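Long-range contacts in cell wall surface anchor protein (Streptococcus agalactiae, PDB 4Z1P), which probably acts as a streptococcal surface adhesin of the antigen I/II family, anchored to the cell wall and helping the bacterium attach to its partners: residues S193-T198 with E328-H333; V205-E210 with I302-I307; K226-L231 with R277-F282; L239-V244 with A298-V303. All coordinates share one frame; numbering follows the deposited sequence. Where two conformers were deposited one is given.

Contact 1: S193-T198 with E328-H333; sequences SINNDT and ETVVTH. Unlike the reference sequence in segment 193-198: Asp-197 (reference Gly).
Three hydrogen bonds hold Asn-195, Asn-196 and Asp-197 to the backbone of Val-331 and His-333, a worked example of a loop closing onto the outer strand of a sheet. Val-331 is gripped twice. Its N-H runs almost straight to the side-chain Asn-195 OD1 (3.0 Å, 170°), while its carbonyl O receives Asn-196 N at 2.7 Å. In Asn-195, CG anti to the backbone N (chi1 -171°) directs the amide to Val-331 and lays OD1 against Val-330 CB. The third bond, His-333 N to Asp-197 O, measures 3.0 Å; Asp-197 itself differs from the reference sequence. The loop offers these groups through a type II turn, Ile-194 to Asp-197, and a single bridge between Thr-198 and His-333 follows it. Because the loop links strands 182-186 and 204-210, the turn joins one sheet of a beta sandwich to strand 323-333, an outermost strand of the other. A CA-H...O contact, Thr-198 CA to His-333 O at 3.0 Å, adds to the bridge. Two waters extend the link: one accepts from Asn-195 ND2 and donates to Thr-329 O, and another lies between Asn-196 ND2 and His-333 NE2. Asn-196 O also meets the imidazole edge in plane, 3.4 Å from His-333 CD2, and ND1 of that ring bonds to Asp-311. Apolar contact is slight, Ile-194 CG1 reaching Thr-332 CG2 at 4.2 Å.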
# COMPACT_ATOMS: atom_id res chain seq x y z
N SER A 193 -30.00 -17.43 -2.29
CA SER A 193 -29.08 -17.89 -3.38
C SER A 193 -29.68 -19.00 -4.19
O SER A 193 -30.31 -19.91 -3.63
CB SER A 193 -27.72 -18.37 -2.81
OG SER A 193 -26.91 -18.79 -3.88
N ILE A 194 -29.51 -18.95 -5.52
CA ILE A 194 -30.02 -19.95 -6.45
C ILE A 194 -28.86 -20.48 -7.28
O ILE A 194 -29.03 -21.03 -8.39
CB ILE A 194 -31.17 -19.38 -7.35
CG1 ILE A 194 -30.70 -18.18 -8.24
CG2 ILE A 194 -32.34 -19.03 -6.46
CD1 ILE A 194 -31.74 -17.67 -9.25
N ASN A 195 -27.65 -20.30 -6.74
CA ASN A 195 -26.49 -20.76 -7.45
C ASN A 195 -26.62 -22.28 -7.67
O ASN A 195 -27.00 -23.04 -6.77
CB ASN A 195 -25.20 -20.42 -6.69
CG ASN A 195 -23.99 -20.69 -7.49
OD1 ASN A 195 -23.99 -20.58 -8.69
ND2 ASN A 195 -22.89 -20.97 -6.81
N ASN A 196 -26.28 -22.69 -8.88
CA ASN A 196 -26.38 -24.08 -9.35
C ASN A 196 -27.81 -24.61 -9.60
O ASN A 196 -27.98 -25.79 -9.87
CB ASN A 196 -25.65 -25.04 -8.41
CG ASN A 196 -24.22 -24.62 -8.19
OD1 ASN A 196 -23.82 -24.34 -7.05
ND2 ASN A 196 -23.48 -24.51 -9.30
N ASP A 197 -28.82 -23.76 -9.47
CA ASP A 197 -30.20 -24.19 -9.58
C ASP A 197 -30.73 -24.01 -10.98
O ASP A 197 -30.12 -23.35 -11.83
CB ASP A 197 -31.13 -23.41 -8.64
CG ASP A 197 -30.91 -23.76 -7.20
OD1 ASP A 197 -30.21 -24.73 -6.90
OD2 ASP A 197 -31.46 -23.05 -6.34
N THR A 198 -31.93 -24.56 -11.19
CA THR A 198 -32.66 -24.38 -12.44
C THR A 198 -33.41 -23.04 -12.43
O THR A 198 -34.03 -22.69 -11.47
CB THR A 198 -33.58 -25.58 -12.70
OG1 THR A 198 -32.77 -26.74 -12.77
CG2 THR A 198 -34.28 -25.48 -14.05
N GLU A 328 -16.11 -15.01 -7.52
CA GLU A 328 -16.42 -16.37 -7.95
C GLU A 328 -17.18 -16.40 -9.32
O GLU A 328 -17.75 -15.40 -9.77
CB GLU A 328 -17.23 -17.06 -6.91
CG GLU A 328 -16.56 -17.10 -5.54
CD GLU A 328 -16.95 -15.92 -4.70
OE1 GLU A 328 -17.38 -14.91 -5.31
OE2 GLU A 328 -16.81 -16.01 -3.47
N THR A 329 -17.19 -17.56 -9.96
CA THR A 329 -18.10 -17.79 -11.10
C THR A 329 -19.30 -18.47 -10.55
O THR A 329 -19.17 -19.47 -9.85
CB THR A 329 -17.42 -18.63 -12.17
OG1 THR A 329 -16.29 -17.90 -12.65
CG2 THR A 329 -18.37 -18.90 -13.35
N VAL A 330 -20.48 -17.94 -10.83
CA VAL A 330 -21.74 -18.61 -10.48
C VAL A 330 -22.41 -19.11 -11.75
O VAL A 330 -22.04 -18.68 -12.87
CB VAL A 330 -22.73 -17.67 -9.76
CG1 VAL A 330 -22.15 -17.19 -8.42
CG2 VAL A 330 -23.16 -16.52 -10.67
N VAL A 331 -23.36 -20.03 -11.59
CA VAL A 331 -24.10 -20.63 -12.73
C VAL A 331 -25.56 -20.94 -12.37
O VAL A 331 -25.90 -21.34 -11.19
CB VAL A 331 -23.53 -22.00 -13.19
CG1 VAL A 331 -23.76 -22.22 -14.68
CG2 VAL A 331 -22.07 -22.14 -12.86
N THR A 332 -26.45 -20.76 -13.37
CA THR A 332 -27.81 -21.32 -13.28
C THR A 332 -28.05 -22.09 -14.58
O THR A 332 -27.31 -21.93 -15.55
CB THR A 332 -28.91 -20.29 -13.02
OG1 THR A 332 -28.86 -19.28 -14.03
CG2 THR A 332 -28.77 -19.64 -11.67
N HIS A 333 -29.07 -22.93 -14.56
CA HIS A 333 -29.34 -23.78 -15.70
C HIS A 333 -30.80 -23.59 -16.06
O HIS A 333 -31.66 -23.58 -15.19
CB HIS A 333 -29.12 -25.28 -15.34
CG HIS A 333 -27.84 -25.52 -14.57
ND1 HIS A 333 -26.61 -25.56 -15.19
CD2 HIS A 333 -27.61 -25.66 -13.24
CE1 HIS A 333 -25.67 -25.75 -14.27
NE2 HIS A 333 -26.25 -25.81 -13.08
O HOH W 1 -20.06 -20.93 -7.93
O HOH W 2 -24.17 -26.32 -11.14

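Contact 2: V205-E210 with I302-I307; sequences VTYKLE and IVVKRI
Val-205 and Tyr-207 pair with Val-304 and Ile-302 in a buried antiparallel ladder at the centre of a four-stranded sheet, where strands 204-210 and 298-306 are the two inner members. The strands run at 153° to each other, and both of these pairs are hydrogen-bonded, each with two reciprocal N-H...O bonds. The shortest lie between Tyr-207 and Ile-302, where Ile-302 N reaches Tyr-207 O at 2.8 Å. Between the two lies the non-hydrogen-bonded pair Thr-206 and Val-303, whose side chains leave by the other face. On the face of Val-205 and Tyr-207 the contacts are mostly apolar. Val-304 CG2 is touched both by Val-205 CG2, at 3.7 Å, and by the Tyr-207 ring at CE2. Further along, Leu-209 CD1 touches Ile-302 CD1 at 3.7 Å. Arg-306 then folds back over this layer: its chain bends at chi2 (51°) and again at chi3, bringing the guanidinium beside Val-205 CG2, with Tyr-207 OH at its edge and its plane 22° from that of the phenol ring. The two polar ends share an anion, Asp-236, which forms a salt bridge with Arg-306 and is hydrogen-bonded to Tyr-207 OH, while Thr-332 bonds to NH1 of the arginine. Such an inner strand pair, aliphatic and aromatic on the face turned to the opposing sheet, is consistent with the immunoglobulin-like sandwich of antigen I/II C-terminal domains.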
# COMPACT_ATOMS: atom_id res chain seq x y z
N VAL A 205 -33.52 -13.02 -12.59
CA VAL A 205 -32.61 -13.38 -11.51
C VAL A 205 -31.74 -12.15 -11.28
O VAL A 205 -31.50 -11.33 -12.22
CB VAL A 205 -31.69 -14.63 -11.82
CG1 VAL A 205 -32.50 -15.82 -12.30
CG2 VAL A 205 -30.58 -14.34 -12.82
N THR A 206 -31.24 -12.07 -10.07
CA THR A 206 -30.41 -10.93 -9.67
C THR A 206 -28.99 -11.39 -9.34
O THR A 206 -28.81 -12.21 -8.46
CB THR A 206 -31.01 -10.29 -8.44
OG1 THR A 206 -32.30 -9.76 -8.79
CG2 THR A 206 -30.15 -9.09 -7.88
N TYR A 207 -27.99 -10.83 -10.02
CA TYR A 207 -26.61 -10.99 -9.57
C TYR A 207 -26.27 -9.99 -8.48
O TYR A 207 -26.50 -8.79 -8.61
CB TYR A 207 -25.68 -10.86 -10.76
CG TYR A 207 -25.96 -11.95 -11.79
CD1 TYR A 207 -25.85 -13.28 -11.45
CD2 TYR A 207 -26.33 -11.62 -13.09
CE1 TYR A 207 -26.10 -14.29 -12.37
CE2 TYR A 207 -26.61 -12.60 -14.04
CZ TYR A 207 -26.53 -13.93 -13.67
OH TYR A 207 -26.80 -14.83 -14.59
N LYS A 208 -25.70 -10.51 -7.39
CA LYS A 208 -25.22 -9.67 -6.33
C LYS A 208 -23.66 -9.63 -6.38
O LYS A 208 -23.02 -10.67 -6.26
CB LYS A 208 -25.67 -10.21 -4.99
CG LYS A 208 -25.16 -9.36 -3.83
CD LYS A 208 -25.57 -9.94 -2.50
CE LYS A 208 -25.13 -9.01 -1.38
NZ LYS A 208 -25.14 -9.73 -0.07
N LEU A 209 -23.11 -8.44 -6.59
CA LEU A 209 -21.68 -8.20 -6.53
C LEU A 209 -21.36 -7.53 -5.22
O LEU A 209 -21.79 -6.41 -4.98
CB LEU A 209 -21.26 -7.35 -7.68
CG LEU A 209 -21.69 -7.95 -9.04
CD1 LEU A 209 -21.19 -7.07 -10.14
CD2 LEU A 209 -21.24 -9.42 -9.30
N GLU A 210 -20.69 -8.26 -4.32
CA GLU A 210 -20.37 -7.76 -2.99
C GLU A 210 -19.03 -7.06 -3.11
O GLU A 210 -17.96 -7.69 -3.22
CB GLU A 210 -20.26 -8.90 -1.95
CG GLU A 210 -21.55 -9.65 -1.72
CD GLU A 210 -21.36 -10.91 -0.84
OE1 GLU A 210 -21.99 -11.93 -1.20
OE2 GLU A 210 -20.58 -10.85 0.17
N ILE A 302 -27.49 -6.60 -10.03
CA ILE A 302 -27.77 -6.56 -11.45
C ILE A 302 -28.94 -7.48 -11.79
O ILE A 302 -28.86 -8.68 -11.61
CB ILE A 302 -26.55 -6.98 -12.26
CG1 ILE A 302 -25.41 -6.06 -12.02
CG2 ILE A 302 -26.86 -6.97 -13.74
CD1 ILE A 302 -24.08 -6.70 -12.39
N VAL A 303 -30.04 -6.93 -12.27
CA VAL A 303 -31.17 -7.81 -12.50
C VAL A 303 -31.29 -8.06 -13.99
O VAL A 303 -31.09 -7.17 -14.82
CB VAL A 303 -32.45 -7.42 -11.68
CG1 VAL A 303 -32.29 -6.17 -10.82
CG2 VAL A 303 -33.74 -7.57 -12.44
N VAL A 304 -31.50 -9.32 -14.32
CA VAL A 304 -31.51 -9.74 -15.69
C VAL A 304 -32.72 -10.68 -15.86
O VAL A 304 -33.27 -11.19 -14.89
CB VAL A 304 -30.21 -10.50 -16.12
CG1 VAL A 304 -28.99 -9.63 -15.91
CG2 VAL A 304 -30.09 -11.85 -15.45
N LYS A 305 -33.08 -10.92 -17.12
CA LYS A 305 -34.16 -11.85 -17.41
C LYS A 305 -33.54 -12.96 -18.25
O LYS A 305 -32.80 -12.66 -19.17
CB LYS A 305 -35.26 -11.12 -18.21
CG LYS A 305 -36.57 -11.92 -18.26
CD LYS A 305 -37.58 -11.27 -19.20
CE LYS A 305 -38.98 -11.67 -18.84
NZ LYS A 305 -39.79 -10.63 -19.49
N ARG A 306 -33.91 -14.21 -17.93
CA ARG A 306 -33.44 -15.39 -18.61
C ARG A 306 -34.23 -15.56 -19.89
O ARG A 306 -35.42 -15.84 -19.89
CB ARG A 306 -33.58 -16.63 -17.68
CG ARG A 306 -33.04 -17.98 -18.21
CD ARG A 306 -31.59 -17.93 -18.75
NE ARG A 306 -30.73 -17.16 -17.84
CZ ARG A 306 -30.32 -17.62 -16.65
NH1 ARG A 306 -30.63 -18.84 -16.29
NH2 ARG A 306 -29.58 -16.84 -15.83
N ILE A 307 -33.56 -15.39 -21.00
CA ILE A 307 -34.25 -15.43 -22.28
C ILE A 307 -33.72 -16.51 -23.20
O ILE A 307 -34.06 -16.51 -24.38
CB ILE A 307 -34.20 -14.09 -23.00
CG1 ILE A 307 -32.74 -13.59 -23.12
CG2 ILE A 307 -35.14 -13.13 -22.31
CD1 ILE A 307 -32.65 -12.32 -23.94

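Contact 3: K226-L231 with R277-F282; sequences KFVDHL and RYELAF
Lys-226 to His-230 lie against Arg-277 to Ala-281 as two nearly antiparallel strands, their directions 169° apart and their axes 4.7 Å from each other at closest. The hydrogen-bonded pairs are Phe-227 with Leu-280 and Asp-229 with Tyr-278, each closed by two backbone bonds, the shortest being Phe-227 N to Leu-280 O at 2.8 Å. Between and beyond them, Lys-226 with Ala-281, Val-228 with Glu-279 and His-230 with Arg-277 make non-hydrogen-bonded pairs that turn their side chains to the opposite face. Charge is concentrated on that face. Both terminal nitrogens of Arg-277 take hold of one oxygen, Glu-279 OE2, which stays close to the guanidinium plane; NH2 comes nearly along the C-O axis at 3.0 Å, whereas NH1 approaches from above the carboxylate plane. Lys-226 NZ adds a long salt bridge to the same OE2, at 3.7 Å. The arginine reaches this oxygen with an extended chain that passes over Val-228, whose CG1 lies beneath one guanidinium face, 3.8 Å from Arg-277 CZ. On the other side of the sheet the strands meet through carbon atoms: Phe-227 CD1 sits 4.2 Å from Leu-280 CD2, and Asp-229 CB stands 3.9 Å from Tyr-278 CD1. Tyr-278 OH bonds to Asp-300 and Asp-241. The pair occupies the interior of the five-stranded sheet, between strands 267-272 and 311-320; Asn-314 of the latter bonds to Asp-229. Phe-227 packs edge-to-face on Phe-318 and against Leu-209 of the facing sheet, and Tyr-278 touches Ile-302 across the same interface.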
# COMPACT_ATOMS: atom_id res chain seq x y z
N LYS A 226 -14.85 0.21 -8.77
CA LYS A 226 -15.76 -0.12 -9.84
C LYS A 226 -15.88 -1.58 -10.07
O LYS A 226 -15.00 -2.34 -9.71
CB LYS A 226 -15.34 0.59 -11.10
CG LYS A 226 -14.35 -0.11 -11.94
CD LYS A 226 -14.16 0.64 -13.26
CE LYS A 226 -12.97 0.03 -13.94
NZ LYS A 226 -12.58 0.69 -15.21
N PHE A 227 -17.03 -1.98 -10.61
CA PHE A 227 -17.29 -3.36 -10.99
C PHE A 227 -17.40 -3.45 -12.50
O PHE A 227 -18.02 -2.61 -13.10
CB PHE A 227 -18.64 -3.84 -10.43
CG PHE A 227 -18.84 -3.60 -8.96
CD1 PHE A 227 -19.28 -2.37 -8.48
CD2 PHE A 227 -18.71 -4.62 -8.07
CE1 PHE A 227 -19.54 -2.18 -7.11
CE2 PHE A 227 -18.98 -4.44 -6.72
CZ PHE A 227 -19.38 -3.22 -6.24
N VAL A 228 -16.78 -4.47 -13.09
CA VAL A 228 -16.97 -4.82 -14.49
C VAL A 228 -17.52 -6.27 -14.56
O VAL A 228 -16.91 -7.20 -14.08
CB VAL A 228 -15.69 -4.66 -15.33
CG1 VAL A 228 -15.96 -4.97 -16.79
CG2 VAL A 228 -15.11 -3.25 -15.19
N ASP A 229 -18.72 -6.47 -15.11
CA ASP A 229 -19.35 -7.81 -15.11
C ASP A 229 -19.56 -8.16 -16.58
O ASP A 229 -20.12 -7.39 -17.35
CB ASP A 229 -20.67 -7.74 -14.34
CG ASP A 229 -21.26 -9.12 -14.10
OD1 ASP A 229 -21.56 -9.83 -15.11
OD2 ASP A 229 -21.36 -9.50 -12.93
N HIS A 230 -19.15 -9.35 -16.98
CA HIS A 230 -19.30 -9.74 -18.39
C HIS A 230 -20.48 -10.69 -18.34
O HIS A 230 -20.40 -11.79 -17.79
CB HIS A 230 -18.03 -10.36 -18.92
CG HIS A 230 -16.81 -9.68 -18.38
ND1 HIS A 230 -16.36 -9.89 -17.09
CD2 HIS A 230 -16.01 -8.72 -18.92
CE1 HIS A 230 -15.31 -9.12 -16.87
NE2 HIS A 230 -15.08 -8.41 -17.96
N LEU A 231 -21.60 -10.19 -18.81
CA LEU A 231 -22.85 -10.96 -18.69
C LEU A 231 -22.91 -11.88 -19.87
O LEU A 231 -22.39 -11.55 -20.93
CB LEU A 231 -24.05 -10.05 -18.73
CG LEU A 231 -24.25 -9.33 -17.42
CD1 LEU A 231 -25.27 -8.20 -17.67
CD2 LEU A 231 -24.70 -10.30 -16.34
N ARG A 277 -20.80 -6.47 -21.81
CA ARG A 277 -19.99 -5.74 -20.82
C ARG A 277 -20.76 -4.69 -20.05
O ARG A 277 -21.12 -3.63 -20.56
CB ARG A 277 -18.77 -5.09 -21.47
CG ARG A 277 -17.76 -4.61 -20.41
CD ARG A 277 -16.76 -3.65 -21.03
NE ARG A 277 -15.73 -3.25 -20.07
CZ ARG A 277 -15.76 -2.14 -19.34
NH1 ARG A 277 -16.78 -1.26 -19.42
NH2 ARG A 277 -14.74 -1.91 -18.55
N TYR A 278 -20.96 -4.97 -18.76
CA TYR A 278 -21.54 -4.04 -17.81
C TYR A 278 -20.42 -3.40 -16.94
O TYR A 278 -19.47 -4.08 -16.60
CB TYR A 278 -22.43 -4.88 -16.89
CG TYR A 278 -22.96 -4.17 -15.68
CD1 TYR A 278 -22.21 -4.13 -14.52
CD2 TYR A 278 -24.17 -3.50 -15.69
CE1 TYR A 278 -22.65 -3.47 -13.40
CE2 TYR A 278 -24.63 -2.85 -14.55
CZ TYR A 278 -23.86 -2.85 -13.40
OH TYR A 278 -24.29 -2.26 -12.26
N GLU A 279 -20.52 -2.10 -16.64
CA GLU A 279 -19.61 -1.50 -15.66
C GLU A 279 -20.39 -0.57 -14.83
O GLU A 279 -21.21 0.22 -15.36
CB GLU A 279 -18.48 -0.75 -16.35
CG GLU A 279 -17.66 0.08 -15.38
CD GLU A 279 -16.70 0.93 -16.14
OE1 GLU A 279 -16.83 2.17 -16.03
OE2 GLU A 279 -15.86 0.35 -16.84
N LEU A 280 -20.17 -0.64 -13.53
CA LEU A 280 -20.65 0.36 -12.63
C LEU A 280 -19.43 0.98 -11.93
O LEU A 280 -18.62 0.25 -11.29
CB LEU A 280 -21.59 -0.23 -11.62
CG LEU A 280 -22.18 0.84 -10.67
CD1 LEU A 280 -23.56 0.48 -10.10
CD2 LEU A 280 -21.24 1.22 -9.53
N ALA A 281 -19.30 2.30 -12.02
CA ALA A 281 -18.09 2.98 -11.52
C ALA A 281 -18.47 4.13 -10.67
O ALA A 281 -19.34 4.95 -11.04
CB ALA A 281 -17.19 3.45 -12.67
N PHE A 282 -17.82 4.21 -9.51
CA PHE A 282 -17.99 5.38 -8.69
C PHE A 282 -17.22 6.56 -9.24
O PHE A 282 -16.12 6.45 -9.80
CB PHE A 282 -17.58 5.10 -7.25
CG PHE A 282 -18.67 4.47 -6.46
CD1 PHE A 282 -18.91 3.12 -6.56
CD2 PHE A 282 -19.48 5.25 -5.63
CE1 PHE A 282 -19.93 2.52 -5.80
CE2 PHE A 282 -20.52 4.68 -4.91
CZ PHE A 282 -20.75 3.31 -4.98

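Contact 4: L239-V244 with A298-V303; sequences LKDKVV and ADDFIV
Leu-239 and Lys-240 both face Val-303 in a classic beta bulge, after which strands 239-244 and 298-303 continue as an antiparallel ladder at 166°. Val-303 O takes Leu-239 N at 3.0 Å and, more weakly, Lys-240 N, while Val-303 N returns a bond to Lys-240 O. Beyond the bulge, Lys-242 pairs with Phe-301, the bond from Lys-242 N being weak, and Val-244 with Asp-299. Over the outer face, the Lys-240 and Val-303 side chains lie alongside each other, CG to CG1 at 3.7 Å. On the opposite face, Val-243 CG2 packs on Ala-298 CB at 3.9 Å. This inner face also carries two acids, Asp-241 OD2 and Asp-300 OD1 being 4.4 Å apart. A chi1 of -174° turns the Asp-300 carboxylate toward Lys-242, bringing OD1 to 3.0 Å from Lys-242 O, an approach of two acceptors that probably raises the carboxyl group's affinity for a proton. Thr-269 bonds to Asp-241, and the tyrosine hydroxyl of Tyr-278 reaches both acids from the facing sheet. The arrangement is that of a classic bulge in an outermost strand, 236-245, of a two-sheet beta sandwich.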
# COMPACT_ATOMS: atom_id res chain seq x y z
N LEU A 239 -31.61 -5.86 -17.43
CA LEU A 239 -32.75 -5.00 -17.17
C LEU A 239 -32.37 -3.76 -16.43
O LEU A 239 -32.75 -2.68 -16.85
CB LEU A 239 -33.80 -5.76 -16.37
CG LEU A 239 -34.34 -7.01 -17.10
CD1 LEU A 239 -35.30 -7.69 -16.18
CD2 LEU A 239 -35.03 -6.63 -18.37
N LYS A 240 -31.59 -3.86 -15.35
CA LYS A 240 -31.38 -2.70 -14.47
C LYS A 240 -30.42 -3.05 -13.36
O LYS A 240 -30.20 -4.22 -13.11
CB LYS A 240 -32.68 -2.24 -13.82
CG LYS A 240 -33.25 -3.19 -12.78
CD LYS A 240 -34.60 -2.76 -12.16
CE LYS A 240 -34.58 -1.42 -11.40
NZ LYS A 240 -33.37 -1.11 -10.55
N ASP A 241 -29.93 -2.05 -12.65
CA ASP A 241 -29.05 -2.27 -11.53
C ASP A 241 -29.49 -1.45 -10.33
O ASP A 241 -30.45 -0.64 -10.36
CB ASP A 241 -27.59 -2.03 -11.92
CG ASP A 241 -27.29 -0.58 -12.35
OD1 ASP A 241 -28.23 0.25 -12.38
OD2 ASP A 241 -26.11 -0.29 -12.67
N LYS A 242 -28.82 -1.72 -9.23
CA LYS A 242 -29.08 -1.07 -8.00
C LYS A 242 -27.76 -1.16 -7.18
O LYS A 242 -27.19 -2.24 -7.06
CB LYS A 242 -30.13 -1.81 -7.26
CG LYS A 242 -30.57 -1.07 -6.03
CD LYS A 242 -31.85 -1.71 -5.54
CE LYS A 242 -32.08 -1.27 -4.12
NZ LYS A 242 -31.96 0.22 -4.13
N VAL A 243 -27.32 -0.04 -6.67
CA VAL A 243 -26.07 0.07 -5.89
C VAL A 243 -26.36 0.65 -4.52
O VAL A 243 -27.02 1.72 -4.41
CB VAL A 243 -24.97 0.82 -6.69
CG1 VAL A 243 -25.38 2.24 -7.08
CG2 VAL A 243 -23.66 0.81 -5.91
N VAL A 244 -25.89 -0.01 -3.47
CA VAL A 244 -26.19 0.45 -2.12
C VAL A 244 -24.99 0.42 -1.18
O VAL A 244 -24.09 -0.37 -1.32
CB VAL A 244 -27.37 -0.31 -1.46
CG1 VAL A 244 -28.55 -0.42 -2.39
CG2 VAL A 244 -26.95 -1.68 -0.94
N ALA A 298 -19.72 -0.72 -1.28
CA ALA A 298 -21.05 -0.91 -1.83
C ALA A 298 -21.26 -2.30 -2.38
O ALA A 298 -20.30 -3.00 -2.81
CB ALA A 298 -21.30 0.11 -2.91
N ASP A 299 -22.55 -2.69 -2.38
CA ASP A 299 -22.99 -3.86 -3.11
C ASP A 299 -23.79 -3.39 -4.35
O ASP A 299 -24.44 -2.32 -4.31
CB ASP A 299 -23.87 -4.73 -2.23
CG ASP A 299 -23.11 -5.40 -1.10
OD1 ASP A 299 -21.89 -5.65 -1.22
OD2 ASP A 299 -23.74 -5.70 -0.08
N ASP A 300 -23.67 -4.13 -5.44
CA ASP A 300 -24.34 -3.83 -6.70
C ASP A 300 -25.19 -5.05 -7.07
O ASP A 300 -24.72 -6.21 -6.99
CB ASP A 300 -23.31 -3.57 -7.79
CG ASP A 300 -23.93 -3.10 -9.10
OD1 ASP A 300 -25.10 -2.68 -9.11
OD2 ASP A 300 -23.21 -3.16 -10.13
N PHE A 301 -26.43 -4.80 -7.44
CA PHE A 301 -27.40 -5.84 -7.73
C PHE A 301 -27.78 -5.62 -9.19
O PHE A 301 -28.26 -4.55 -9.52
CB PHE A 301 -28.60 -5.63 -6.86
CG PHE A 301 -28.36 -5.91 -5.42
CD1 PHE A 301 -28.46 -7.20 -4.93
CD2 PHE A 301 -27.91 -4.90 -4.56
CE1 PHE A 301 -28.22 -7.48 -3.56
CE2 PHE A 301 -27.71 -5.16 -3.21
CZ PHE A 301 -27.84 -6.46 -2.70
N ILE A 302 -27.49 -6.60 -10.03
CA ILE A 302 -27.77 -6.56 -11.45
C ILE A 302 -28.94 -7.48 -11.79
O ILE A 302 -28.86 -8.68 -11.61
CB ILE A 302 -26.55 -6.98 -12.26
CG1 ILE A 302 -25.41 -6.06 -12.02
CG2 ILE A 302 -26.86 -6.97 -13.74
CD1 ILE A 302 -24.08 -6.70 -12.39
N VAL A 303 -30.04 -6.93 -12.27
CA VAL A 303 -31.17 -7.81 -12.50
C VAL A 303 -31.29 -8.06 -13.99
O VAL A 303 -31.09 -7.17 -14.82
CB VAL A 303 -32.45 -7.42 -11.68
CG1 VAL A 303 -32.29 -6.17 -10.82
CG2 VAL A 303 -33.74 -7.57 -12.44

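Contacts 2 and 4 build one sheet on the two sides of strand 298-306 and share Ile-302 and Val-303; contact 3 belongs to the facing sheet, and contact 1 ties a loop to that sheet's outer strand. Contacts 2 and 3 are buried and mainly aliphatic or aromatic where they meet, as at Ile-302 CD1 on Tyr-278 CE1. Contact 4, at an edge, is partly exposed on its outer face. The outer face of contact 3 carries the salt-bridge network of Arg-277, Glu-279 and Lys-226, whereas contact 1, also partly buried, relies on amides and water. Polar cross-links through Tyr-278 and Arg-306 still join contact 3 to 4 and contact 2 to 1.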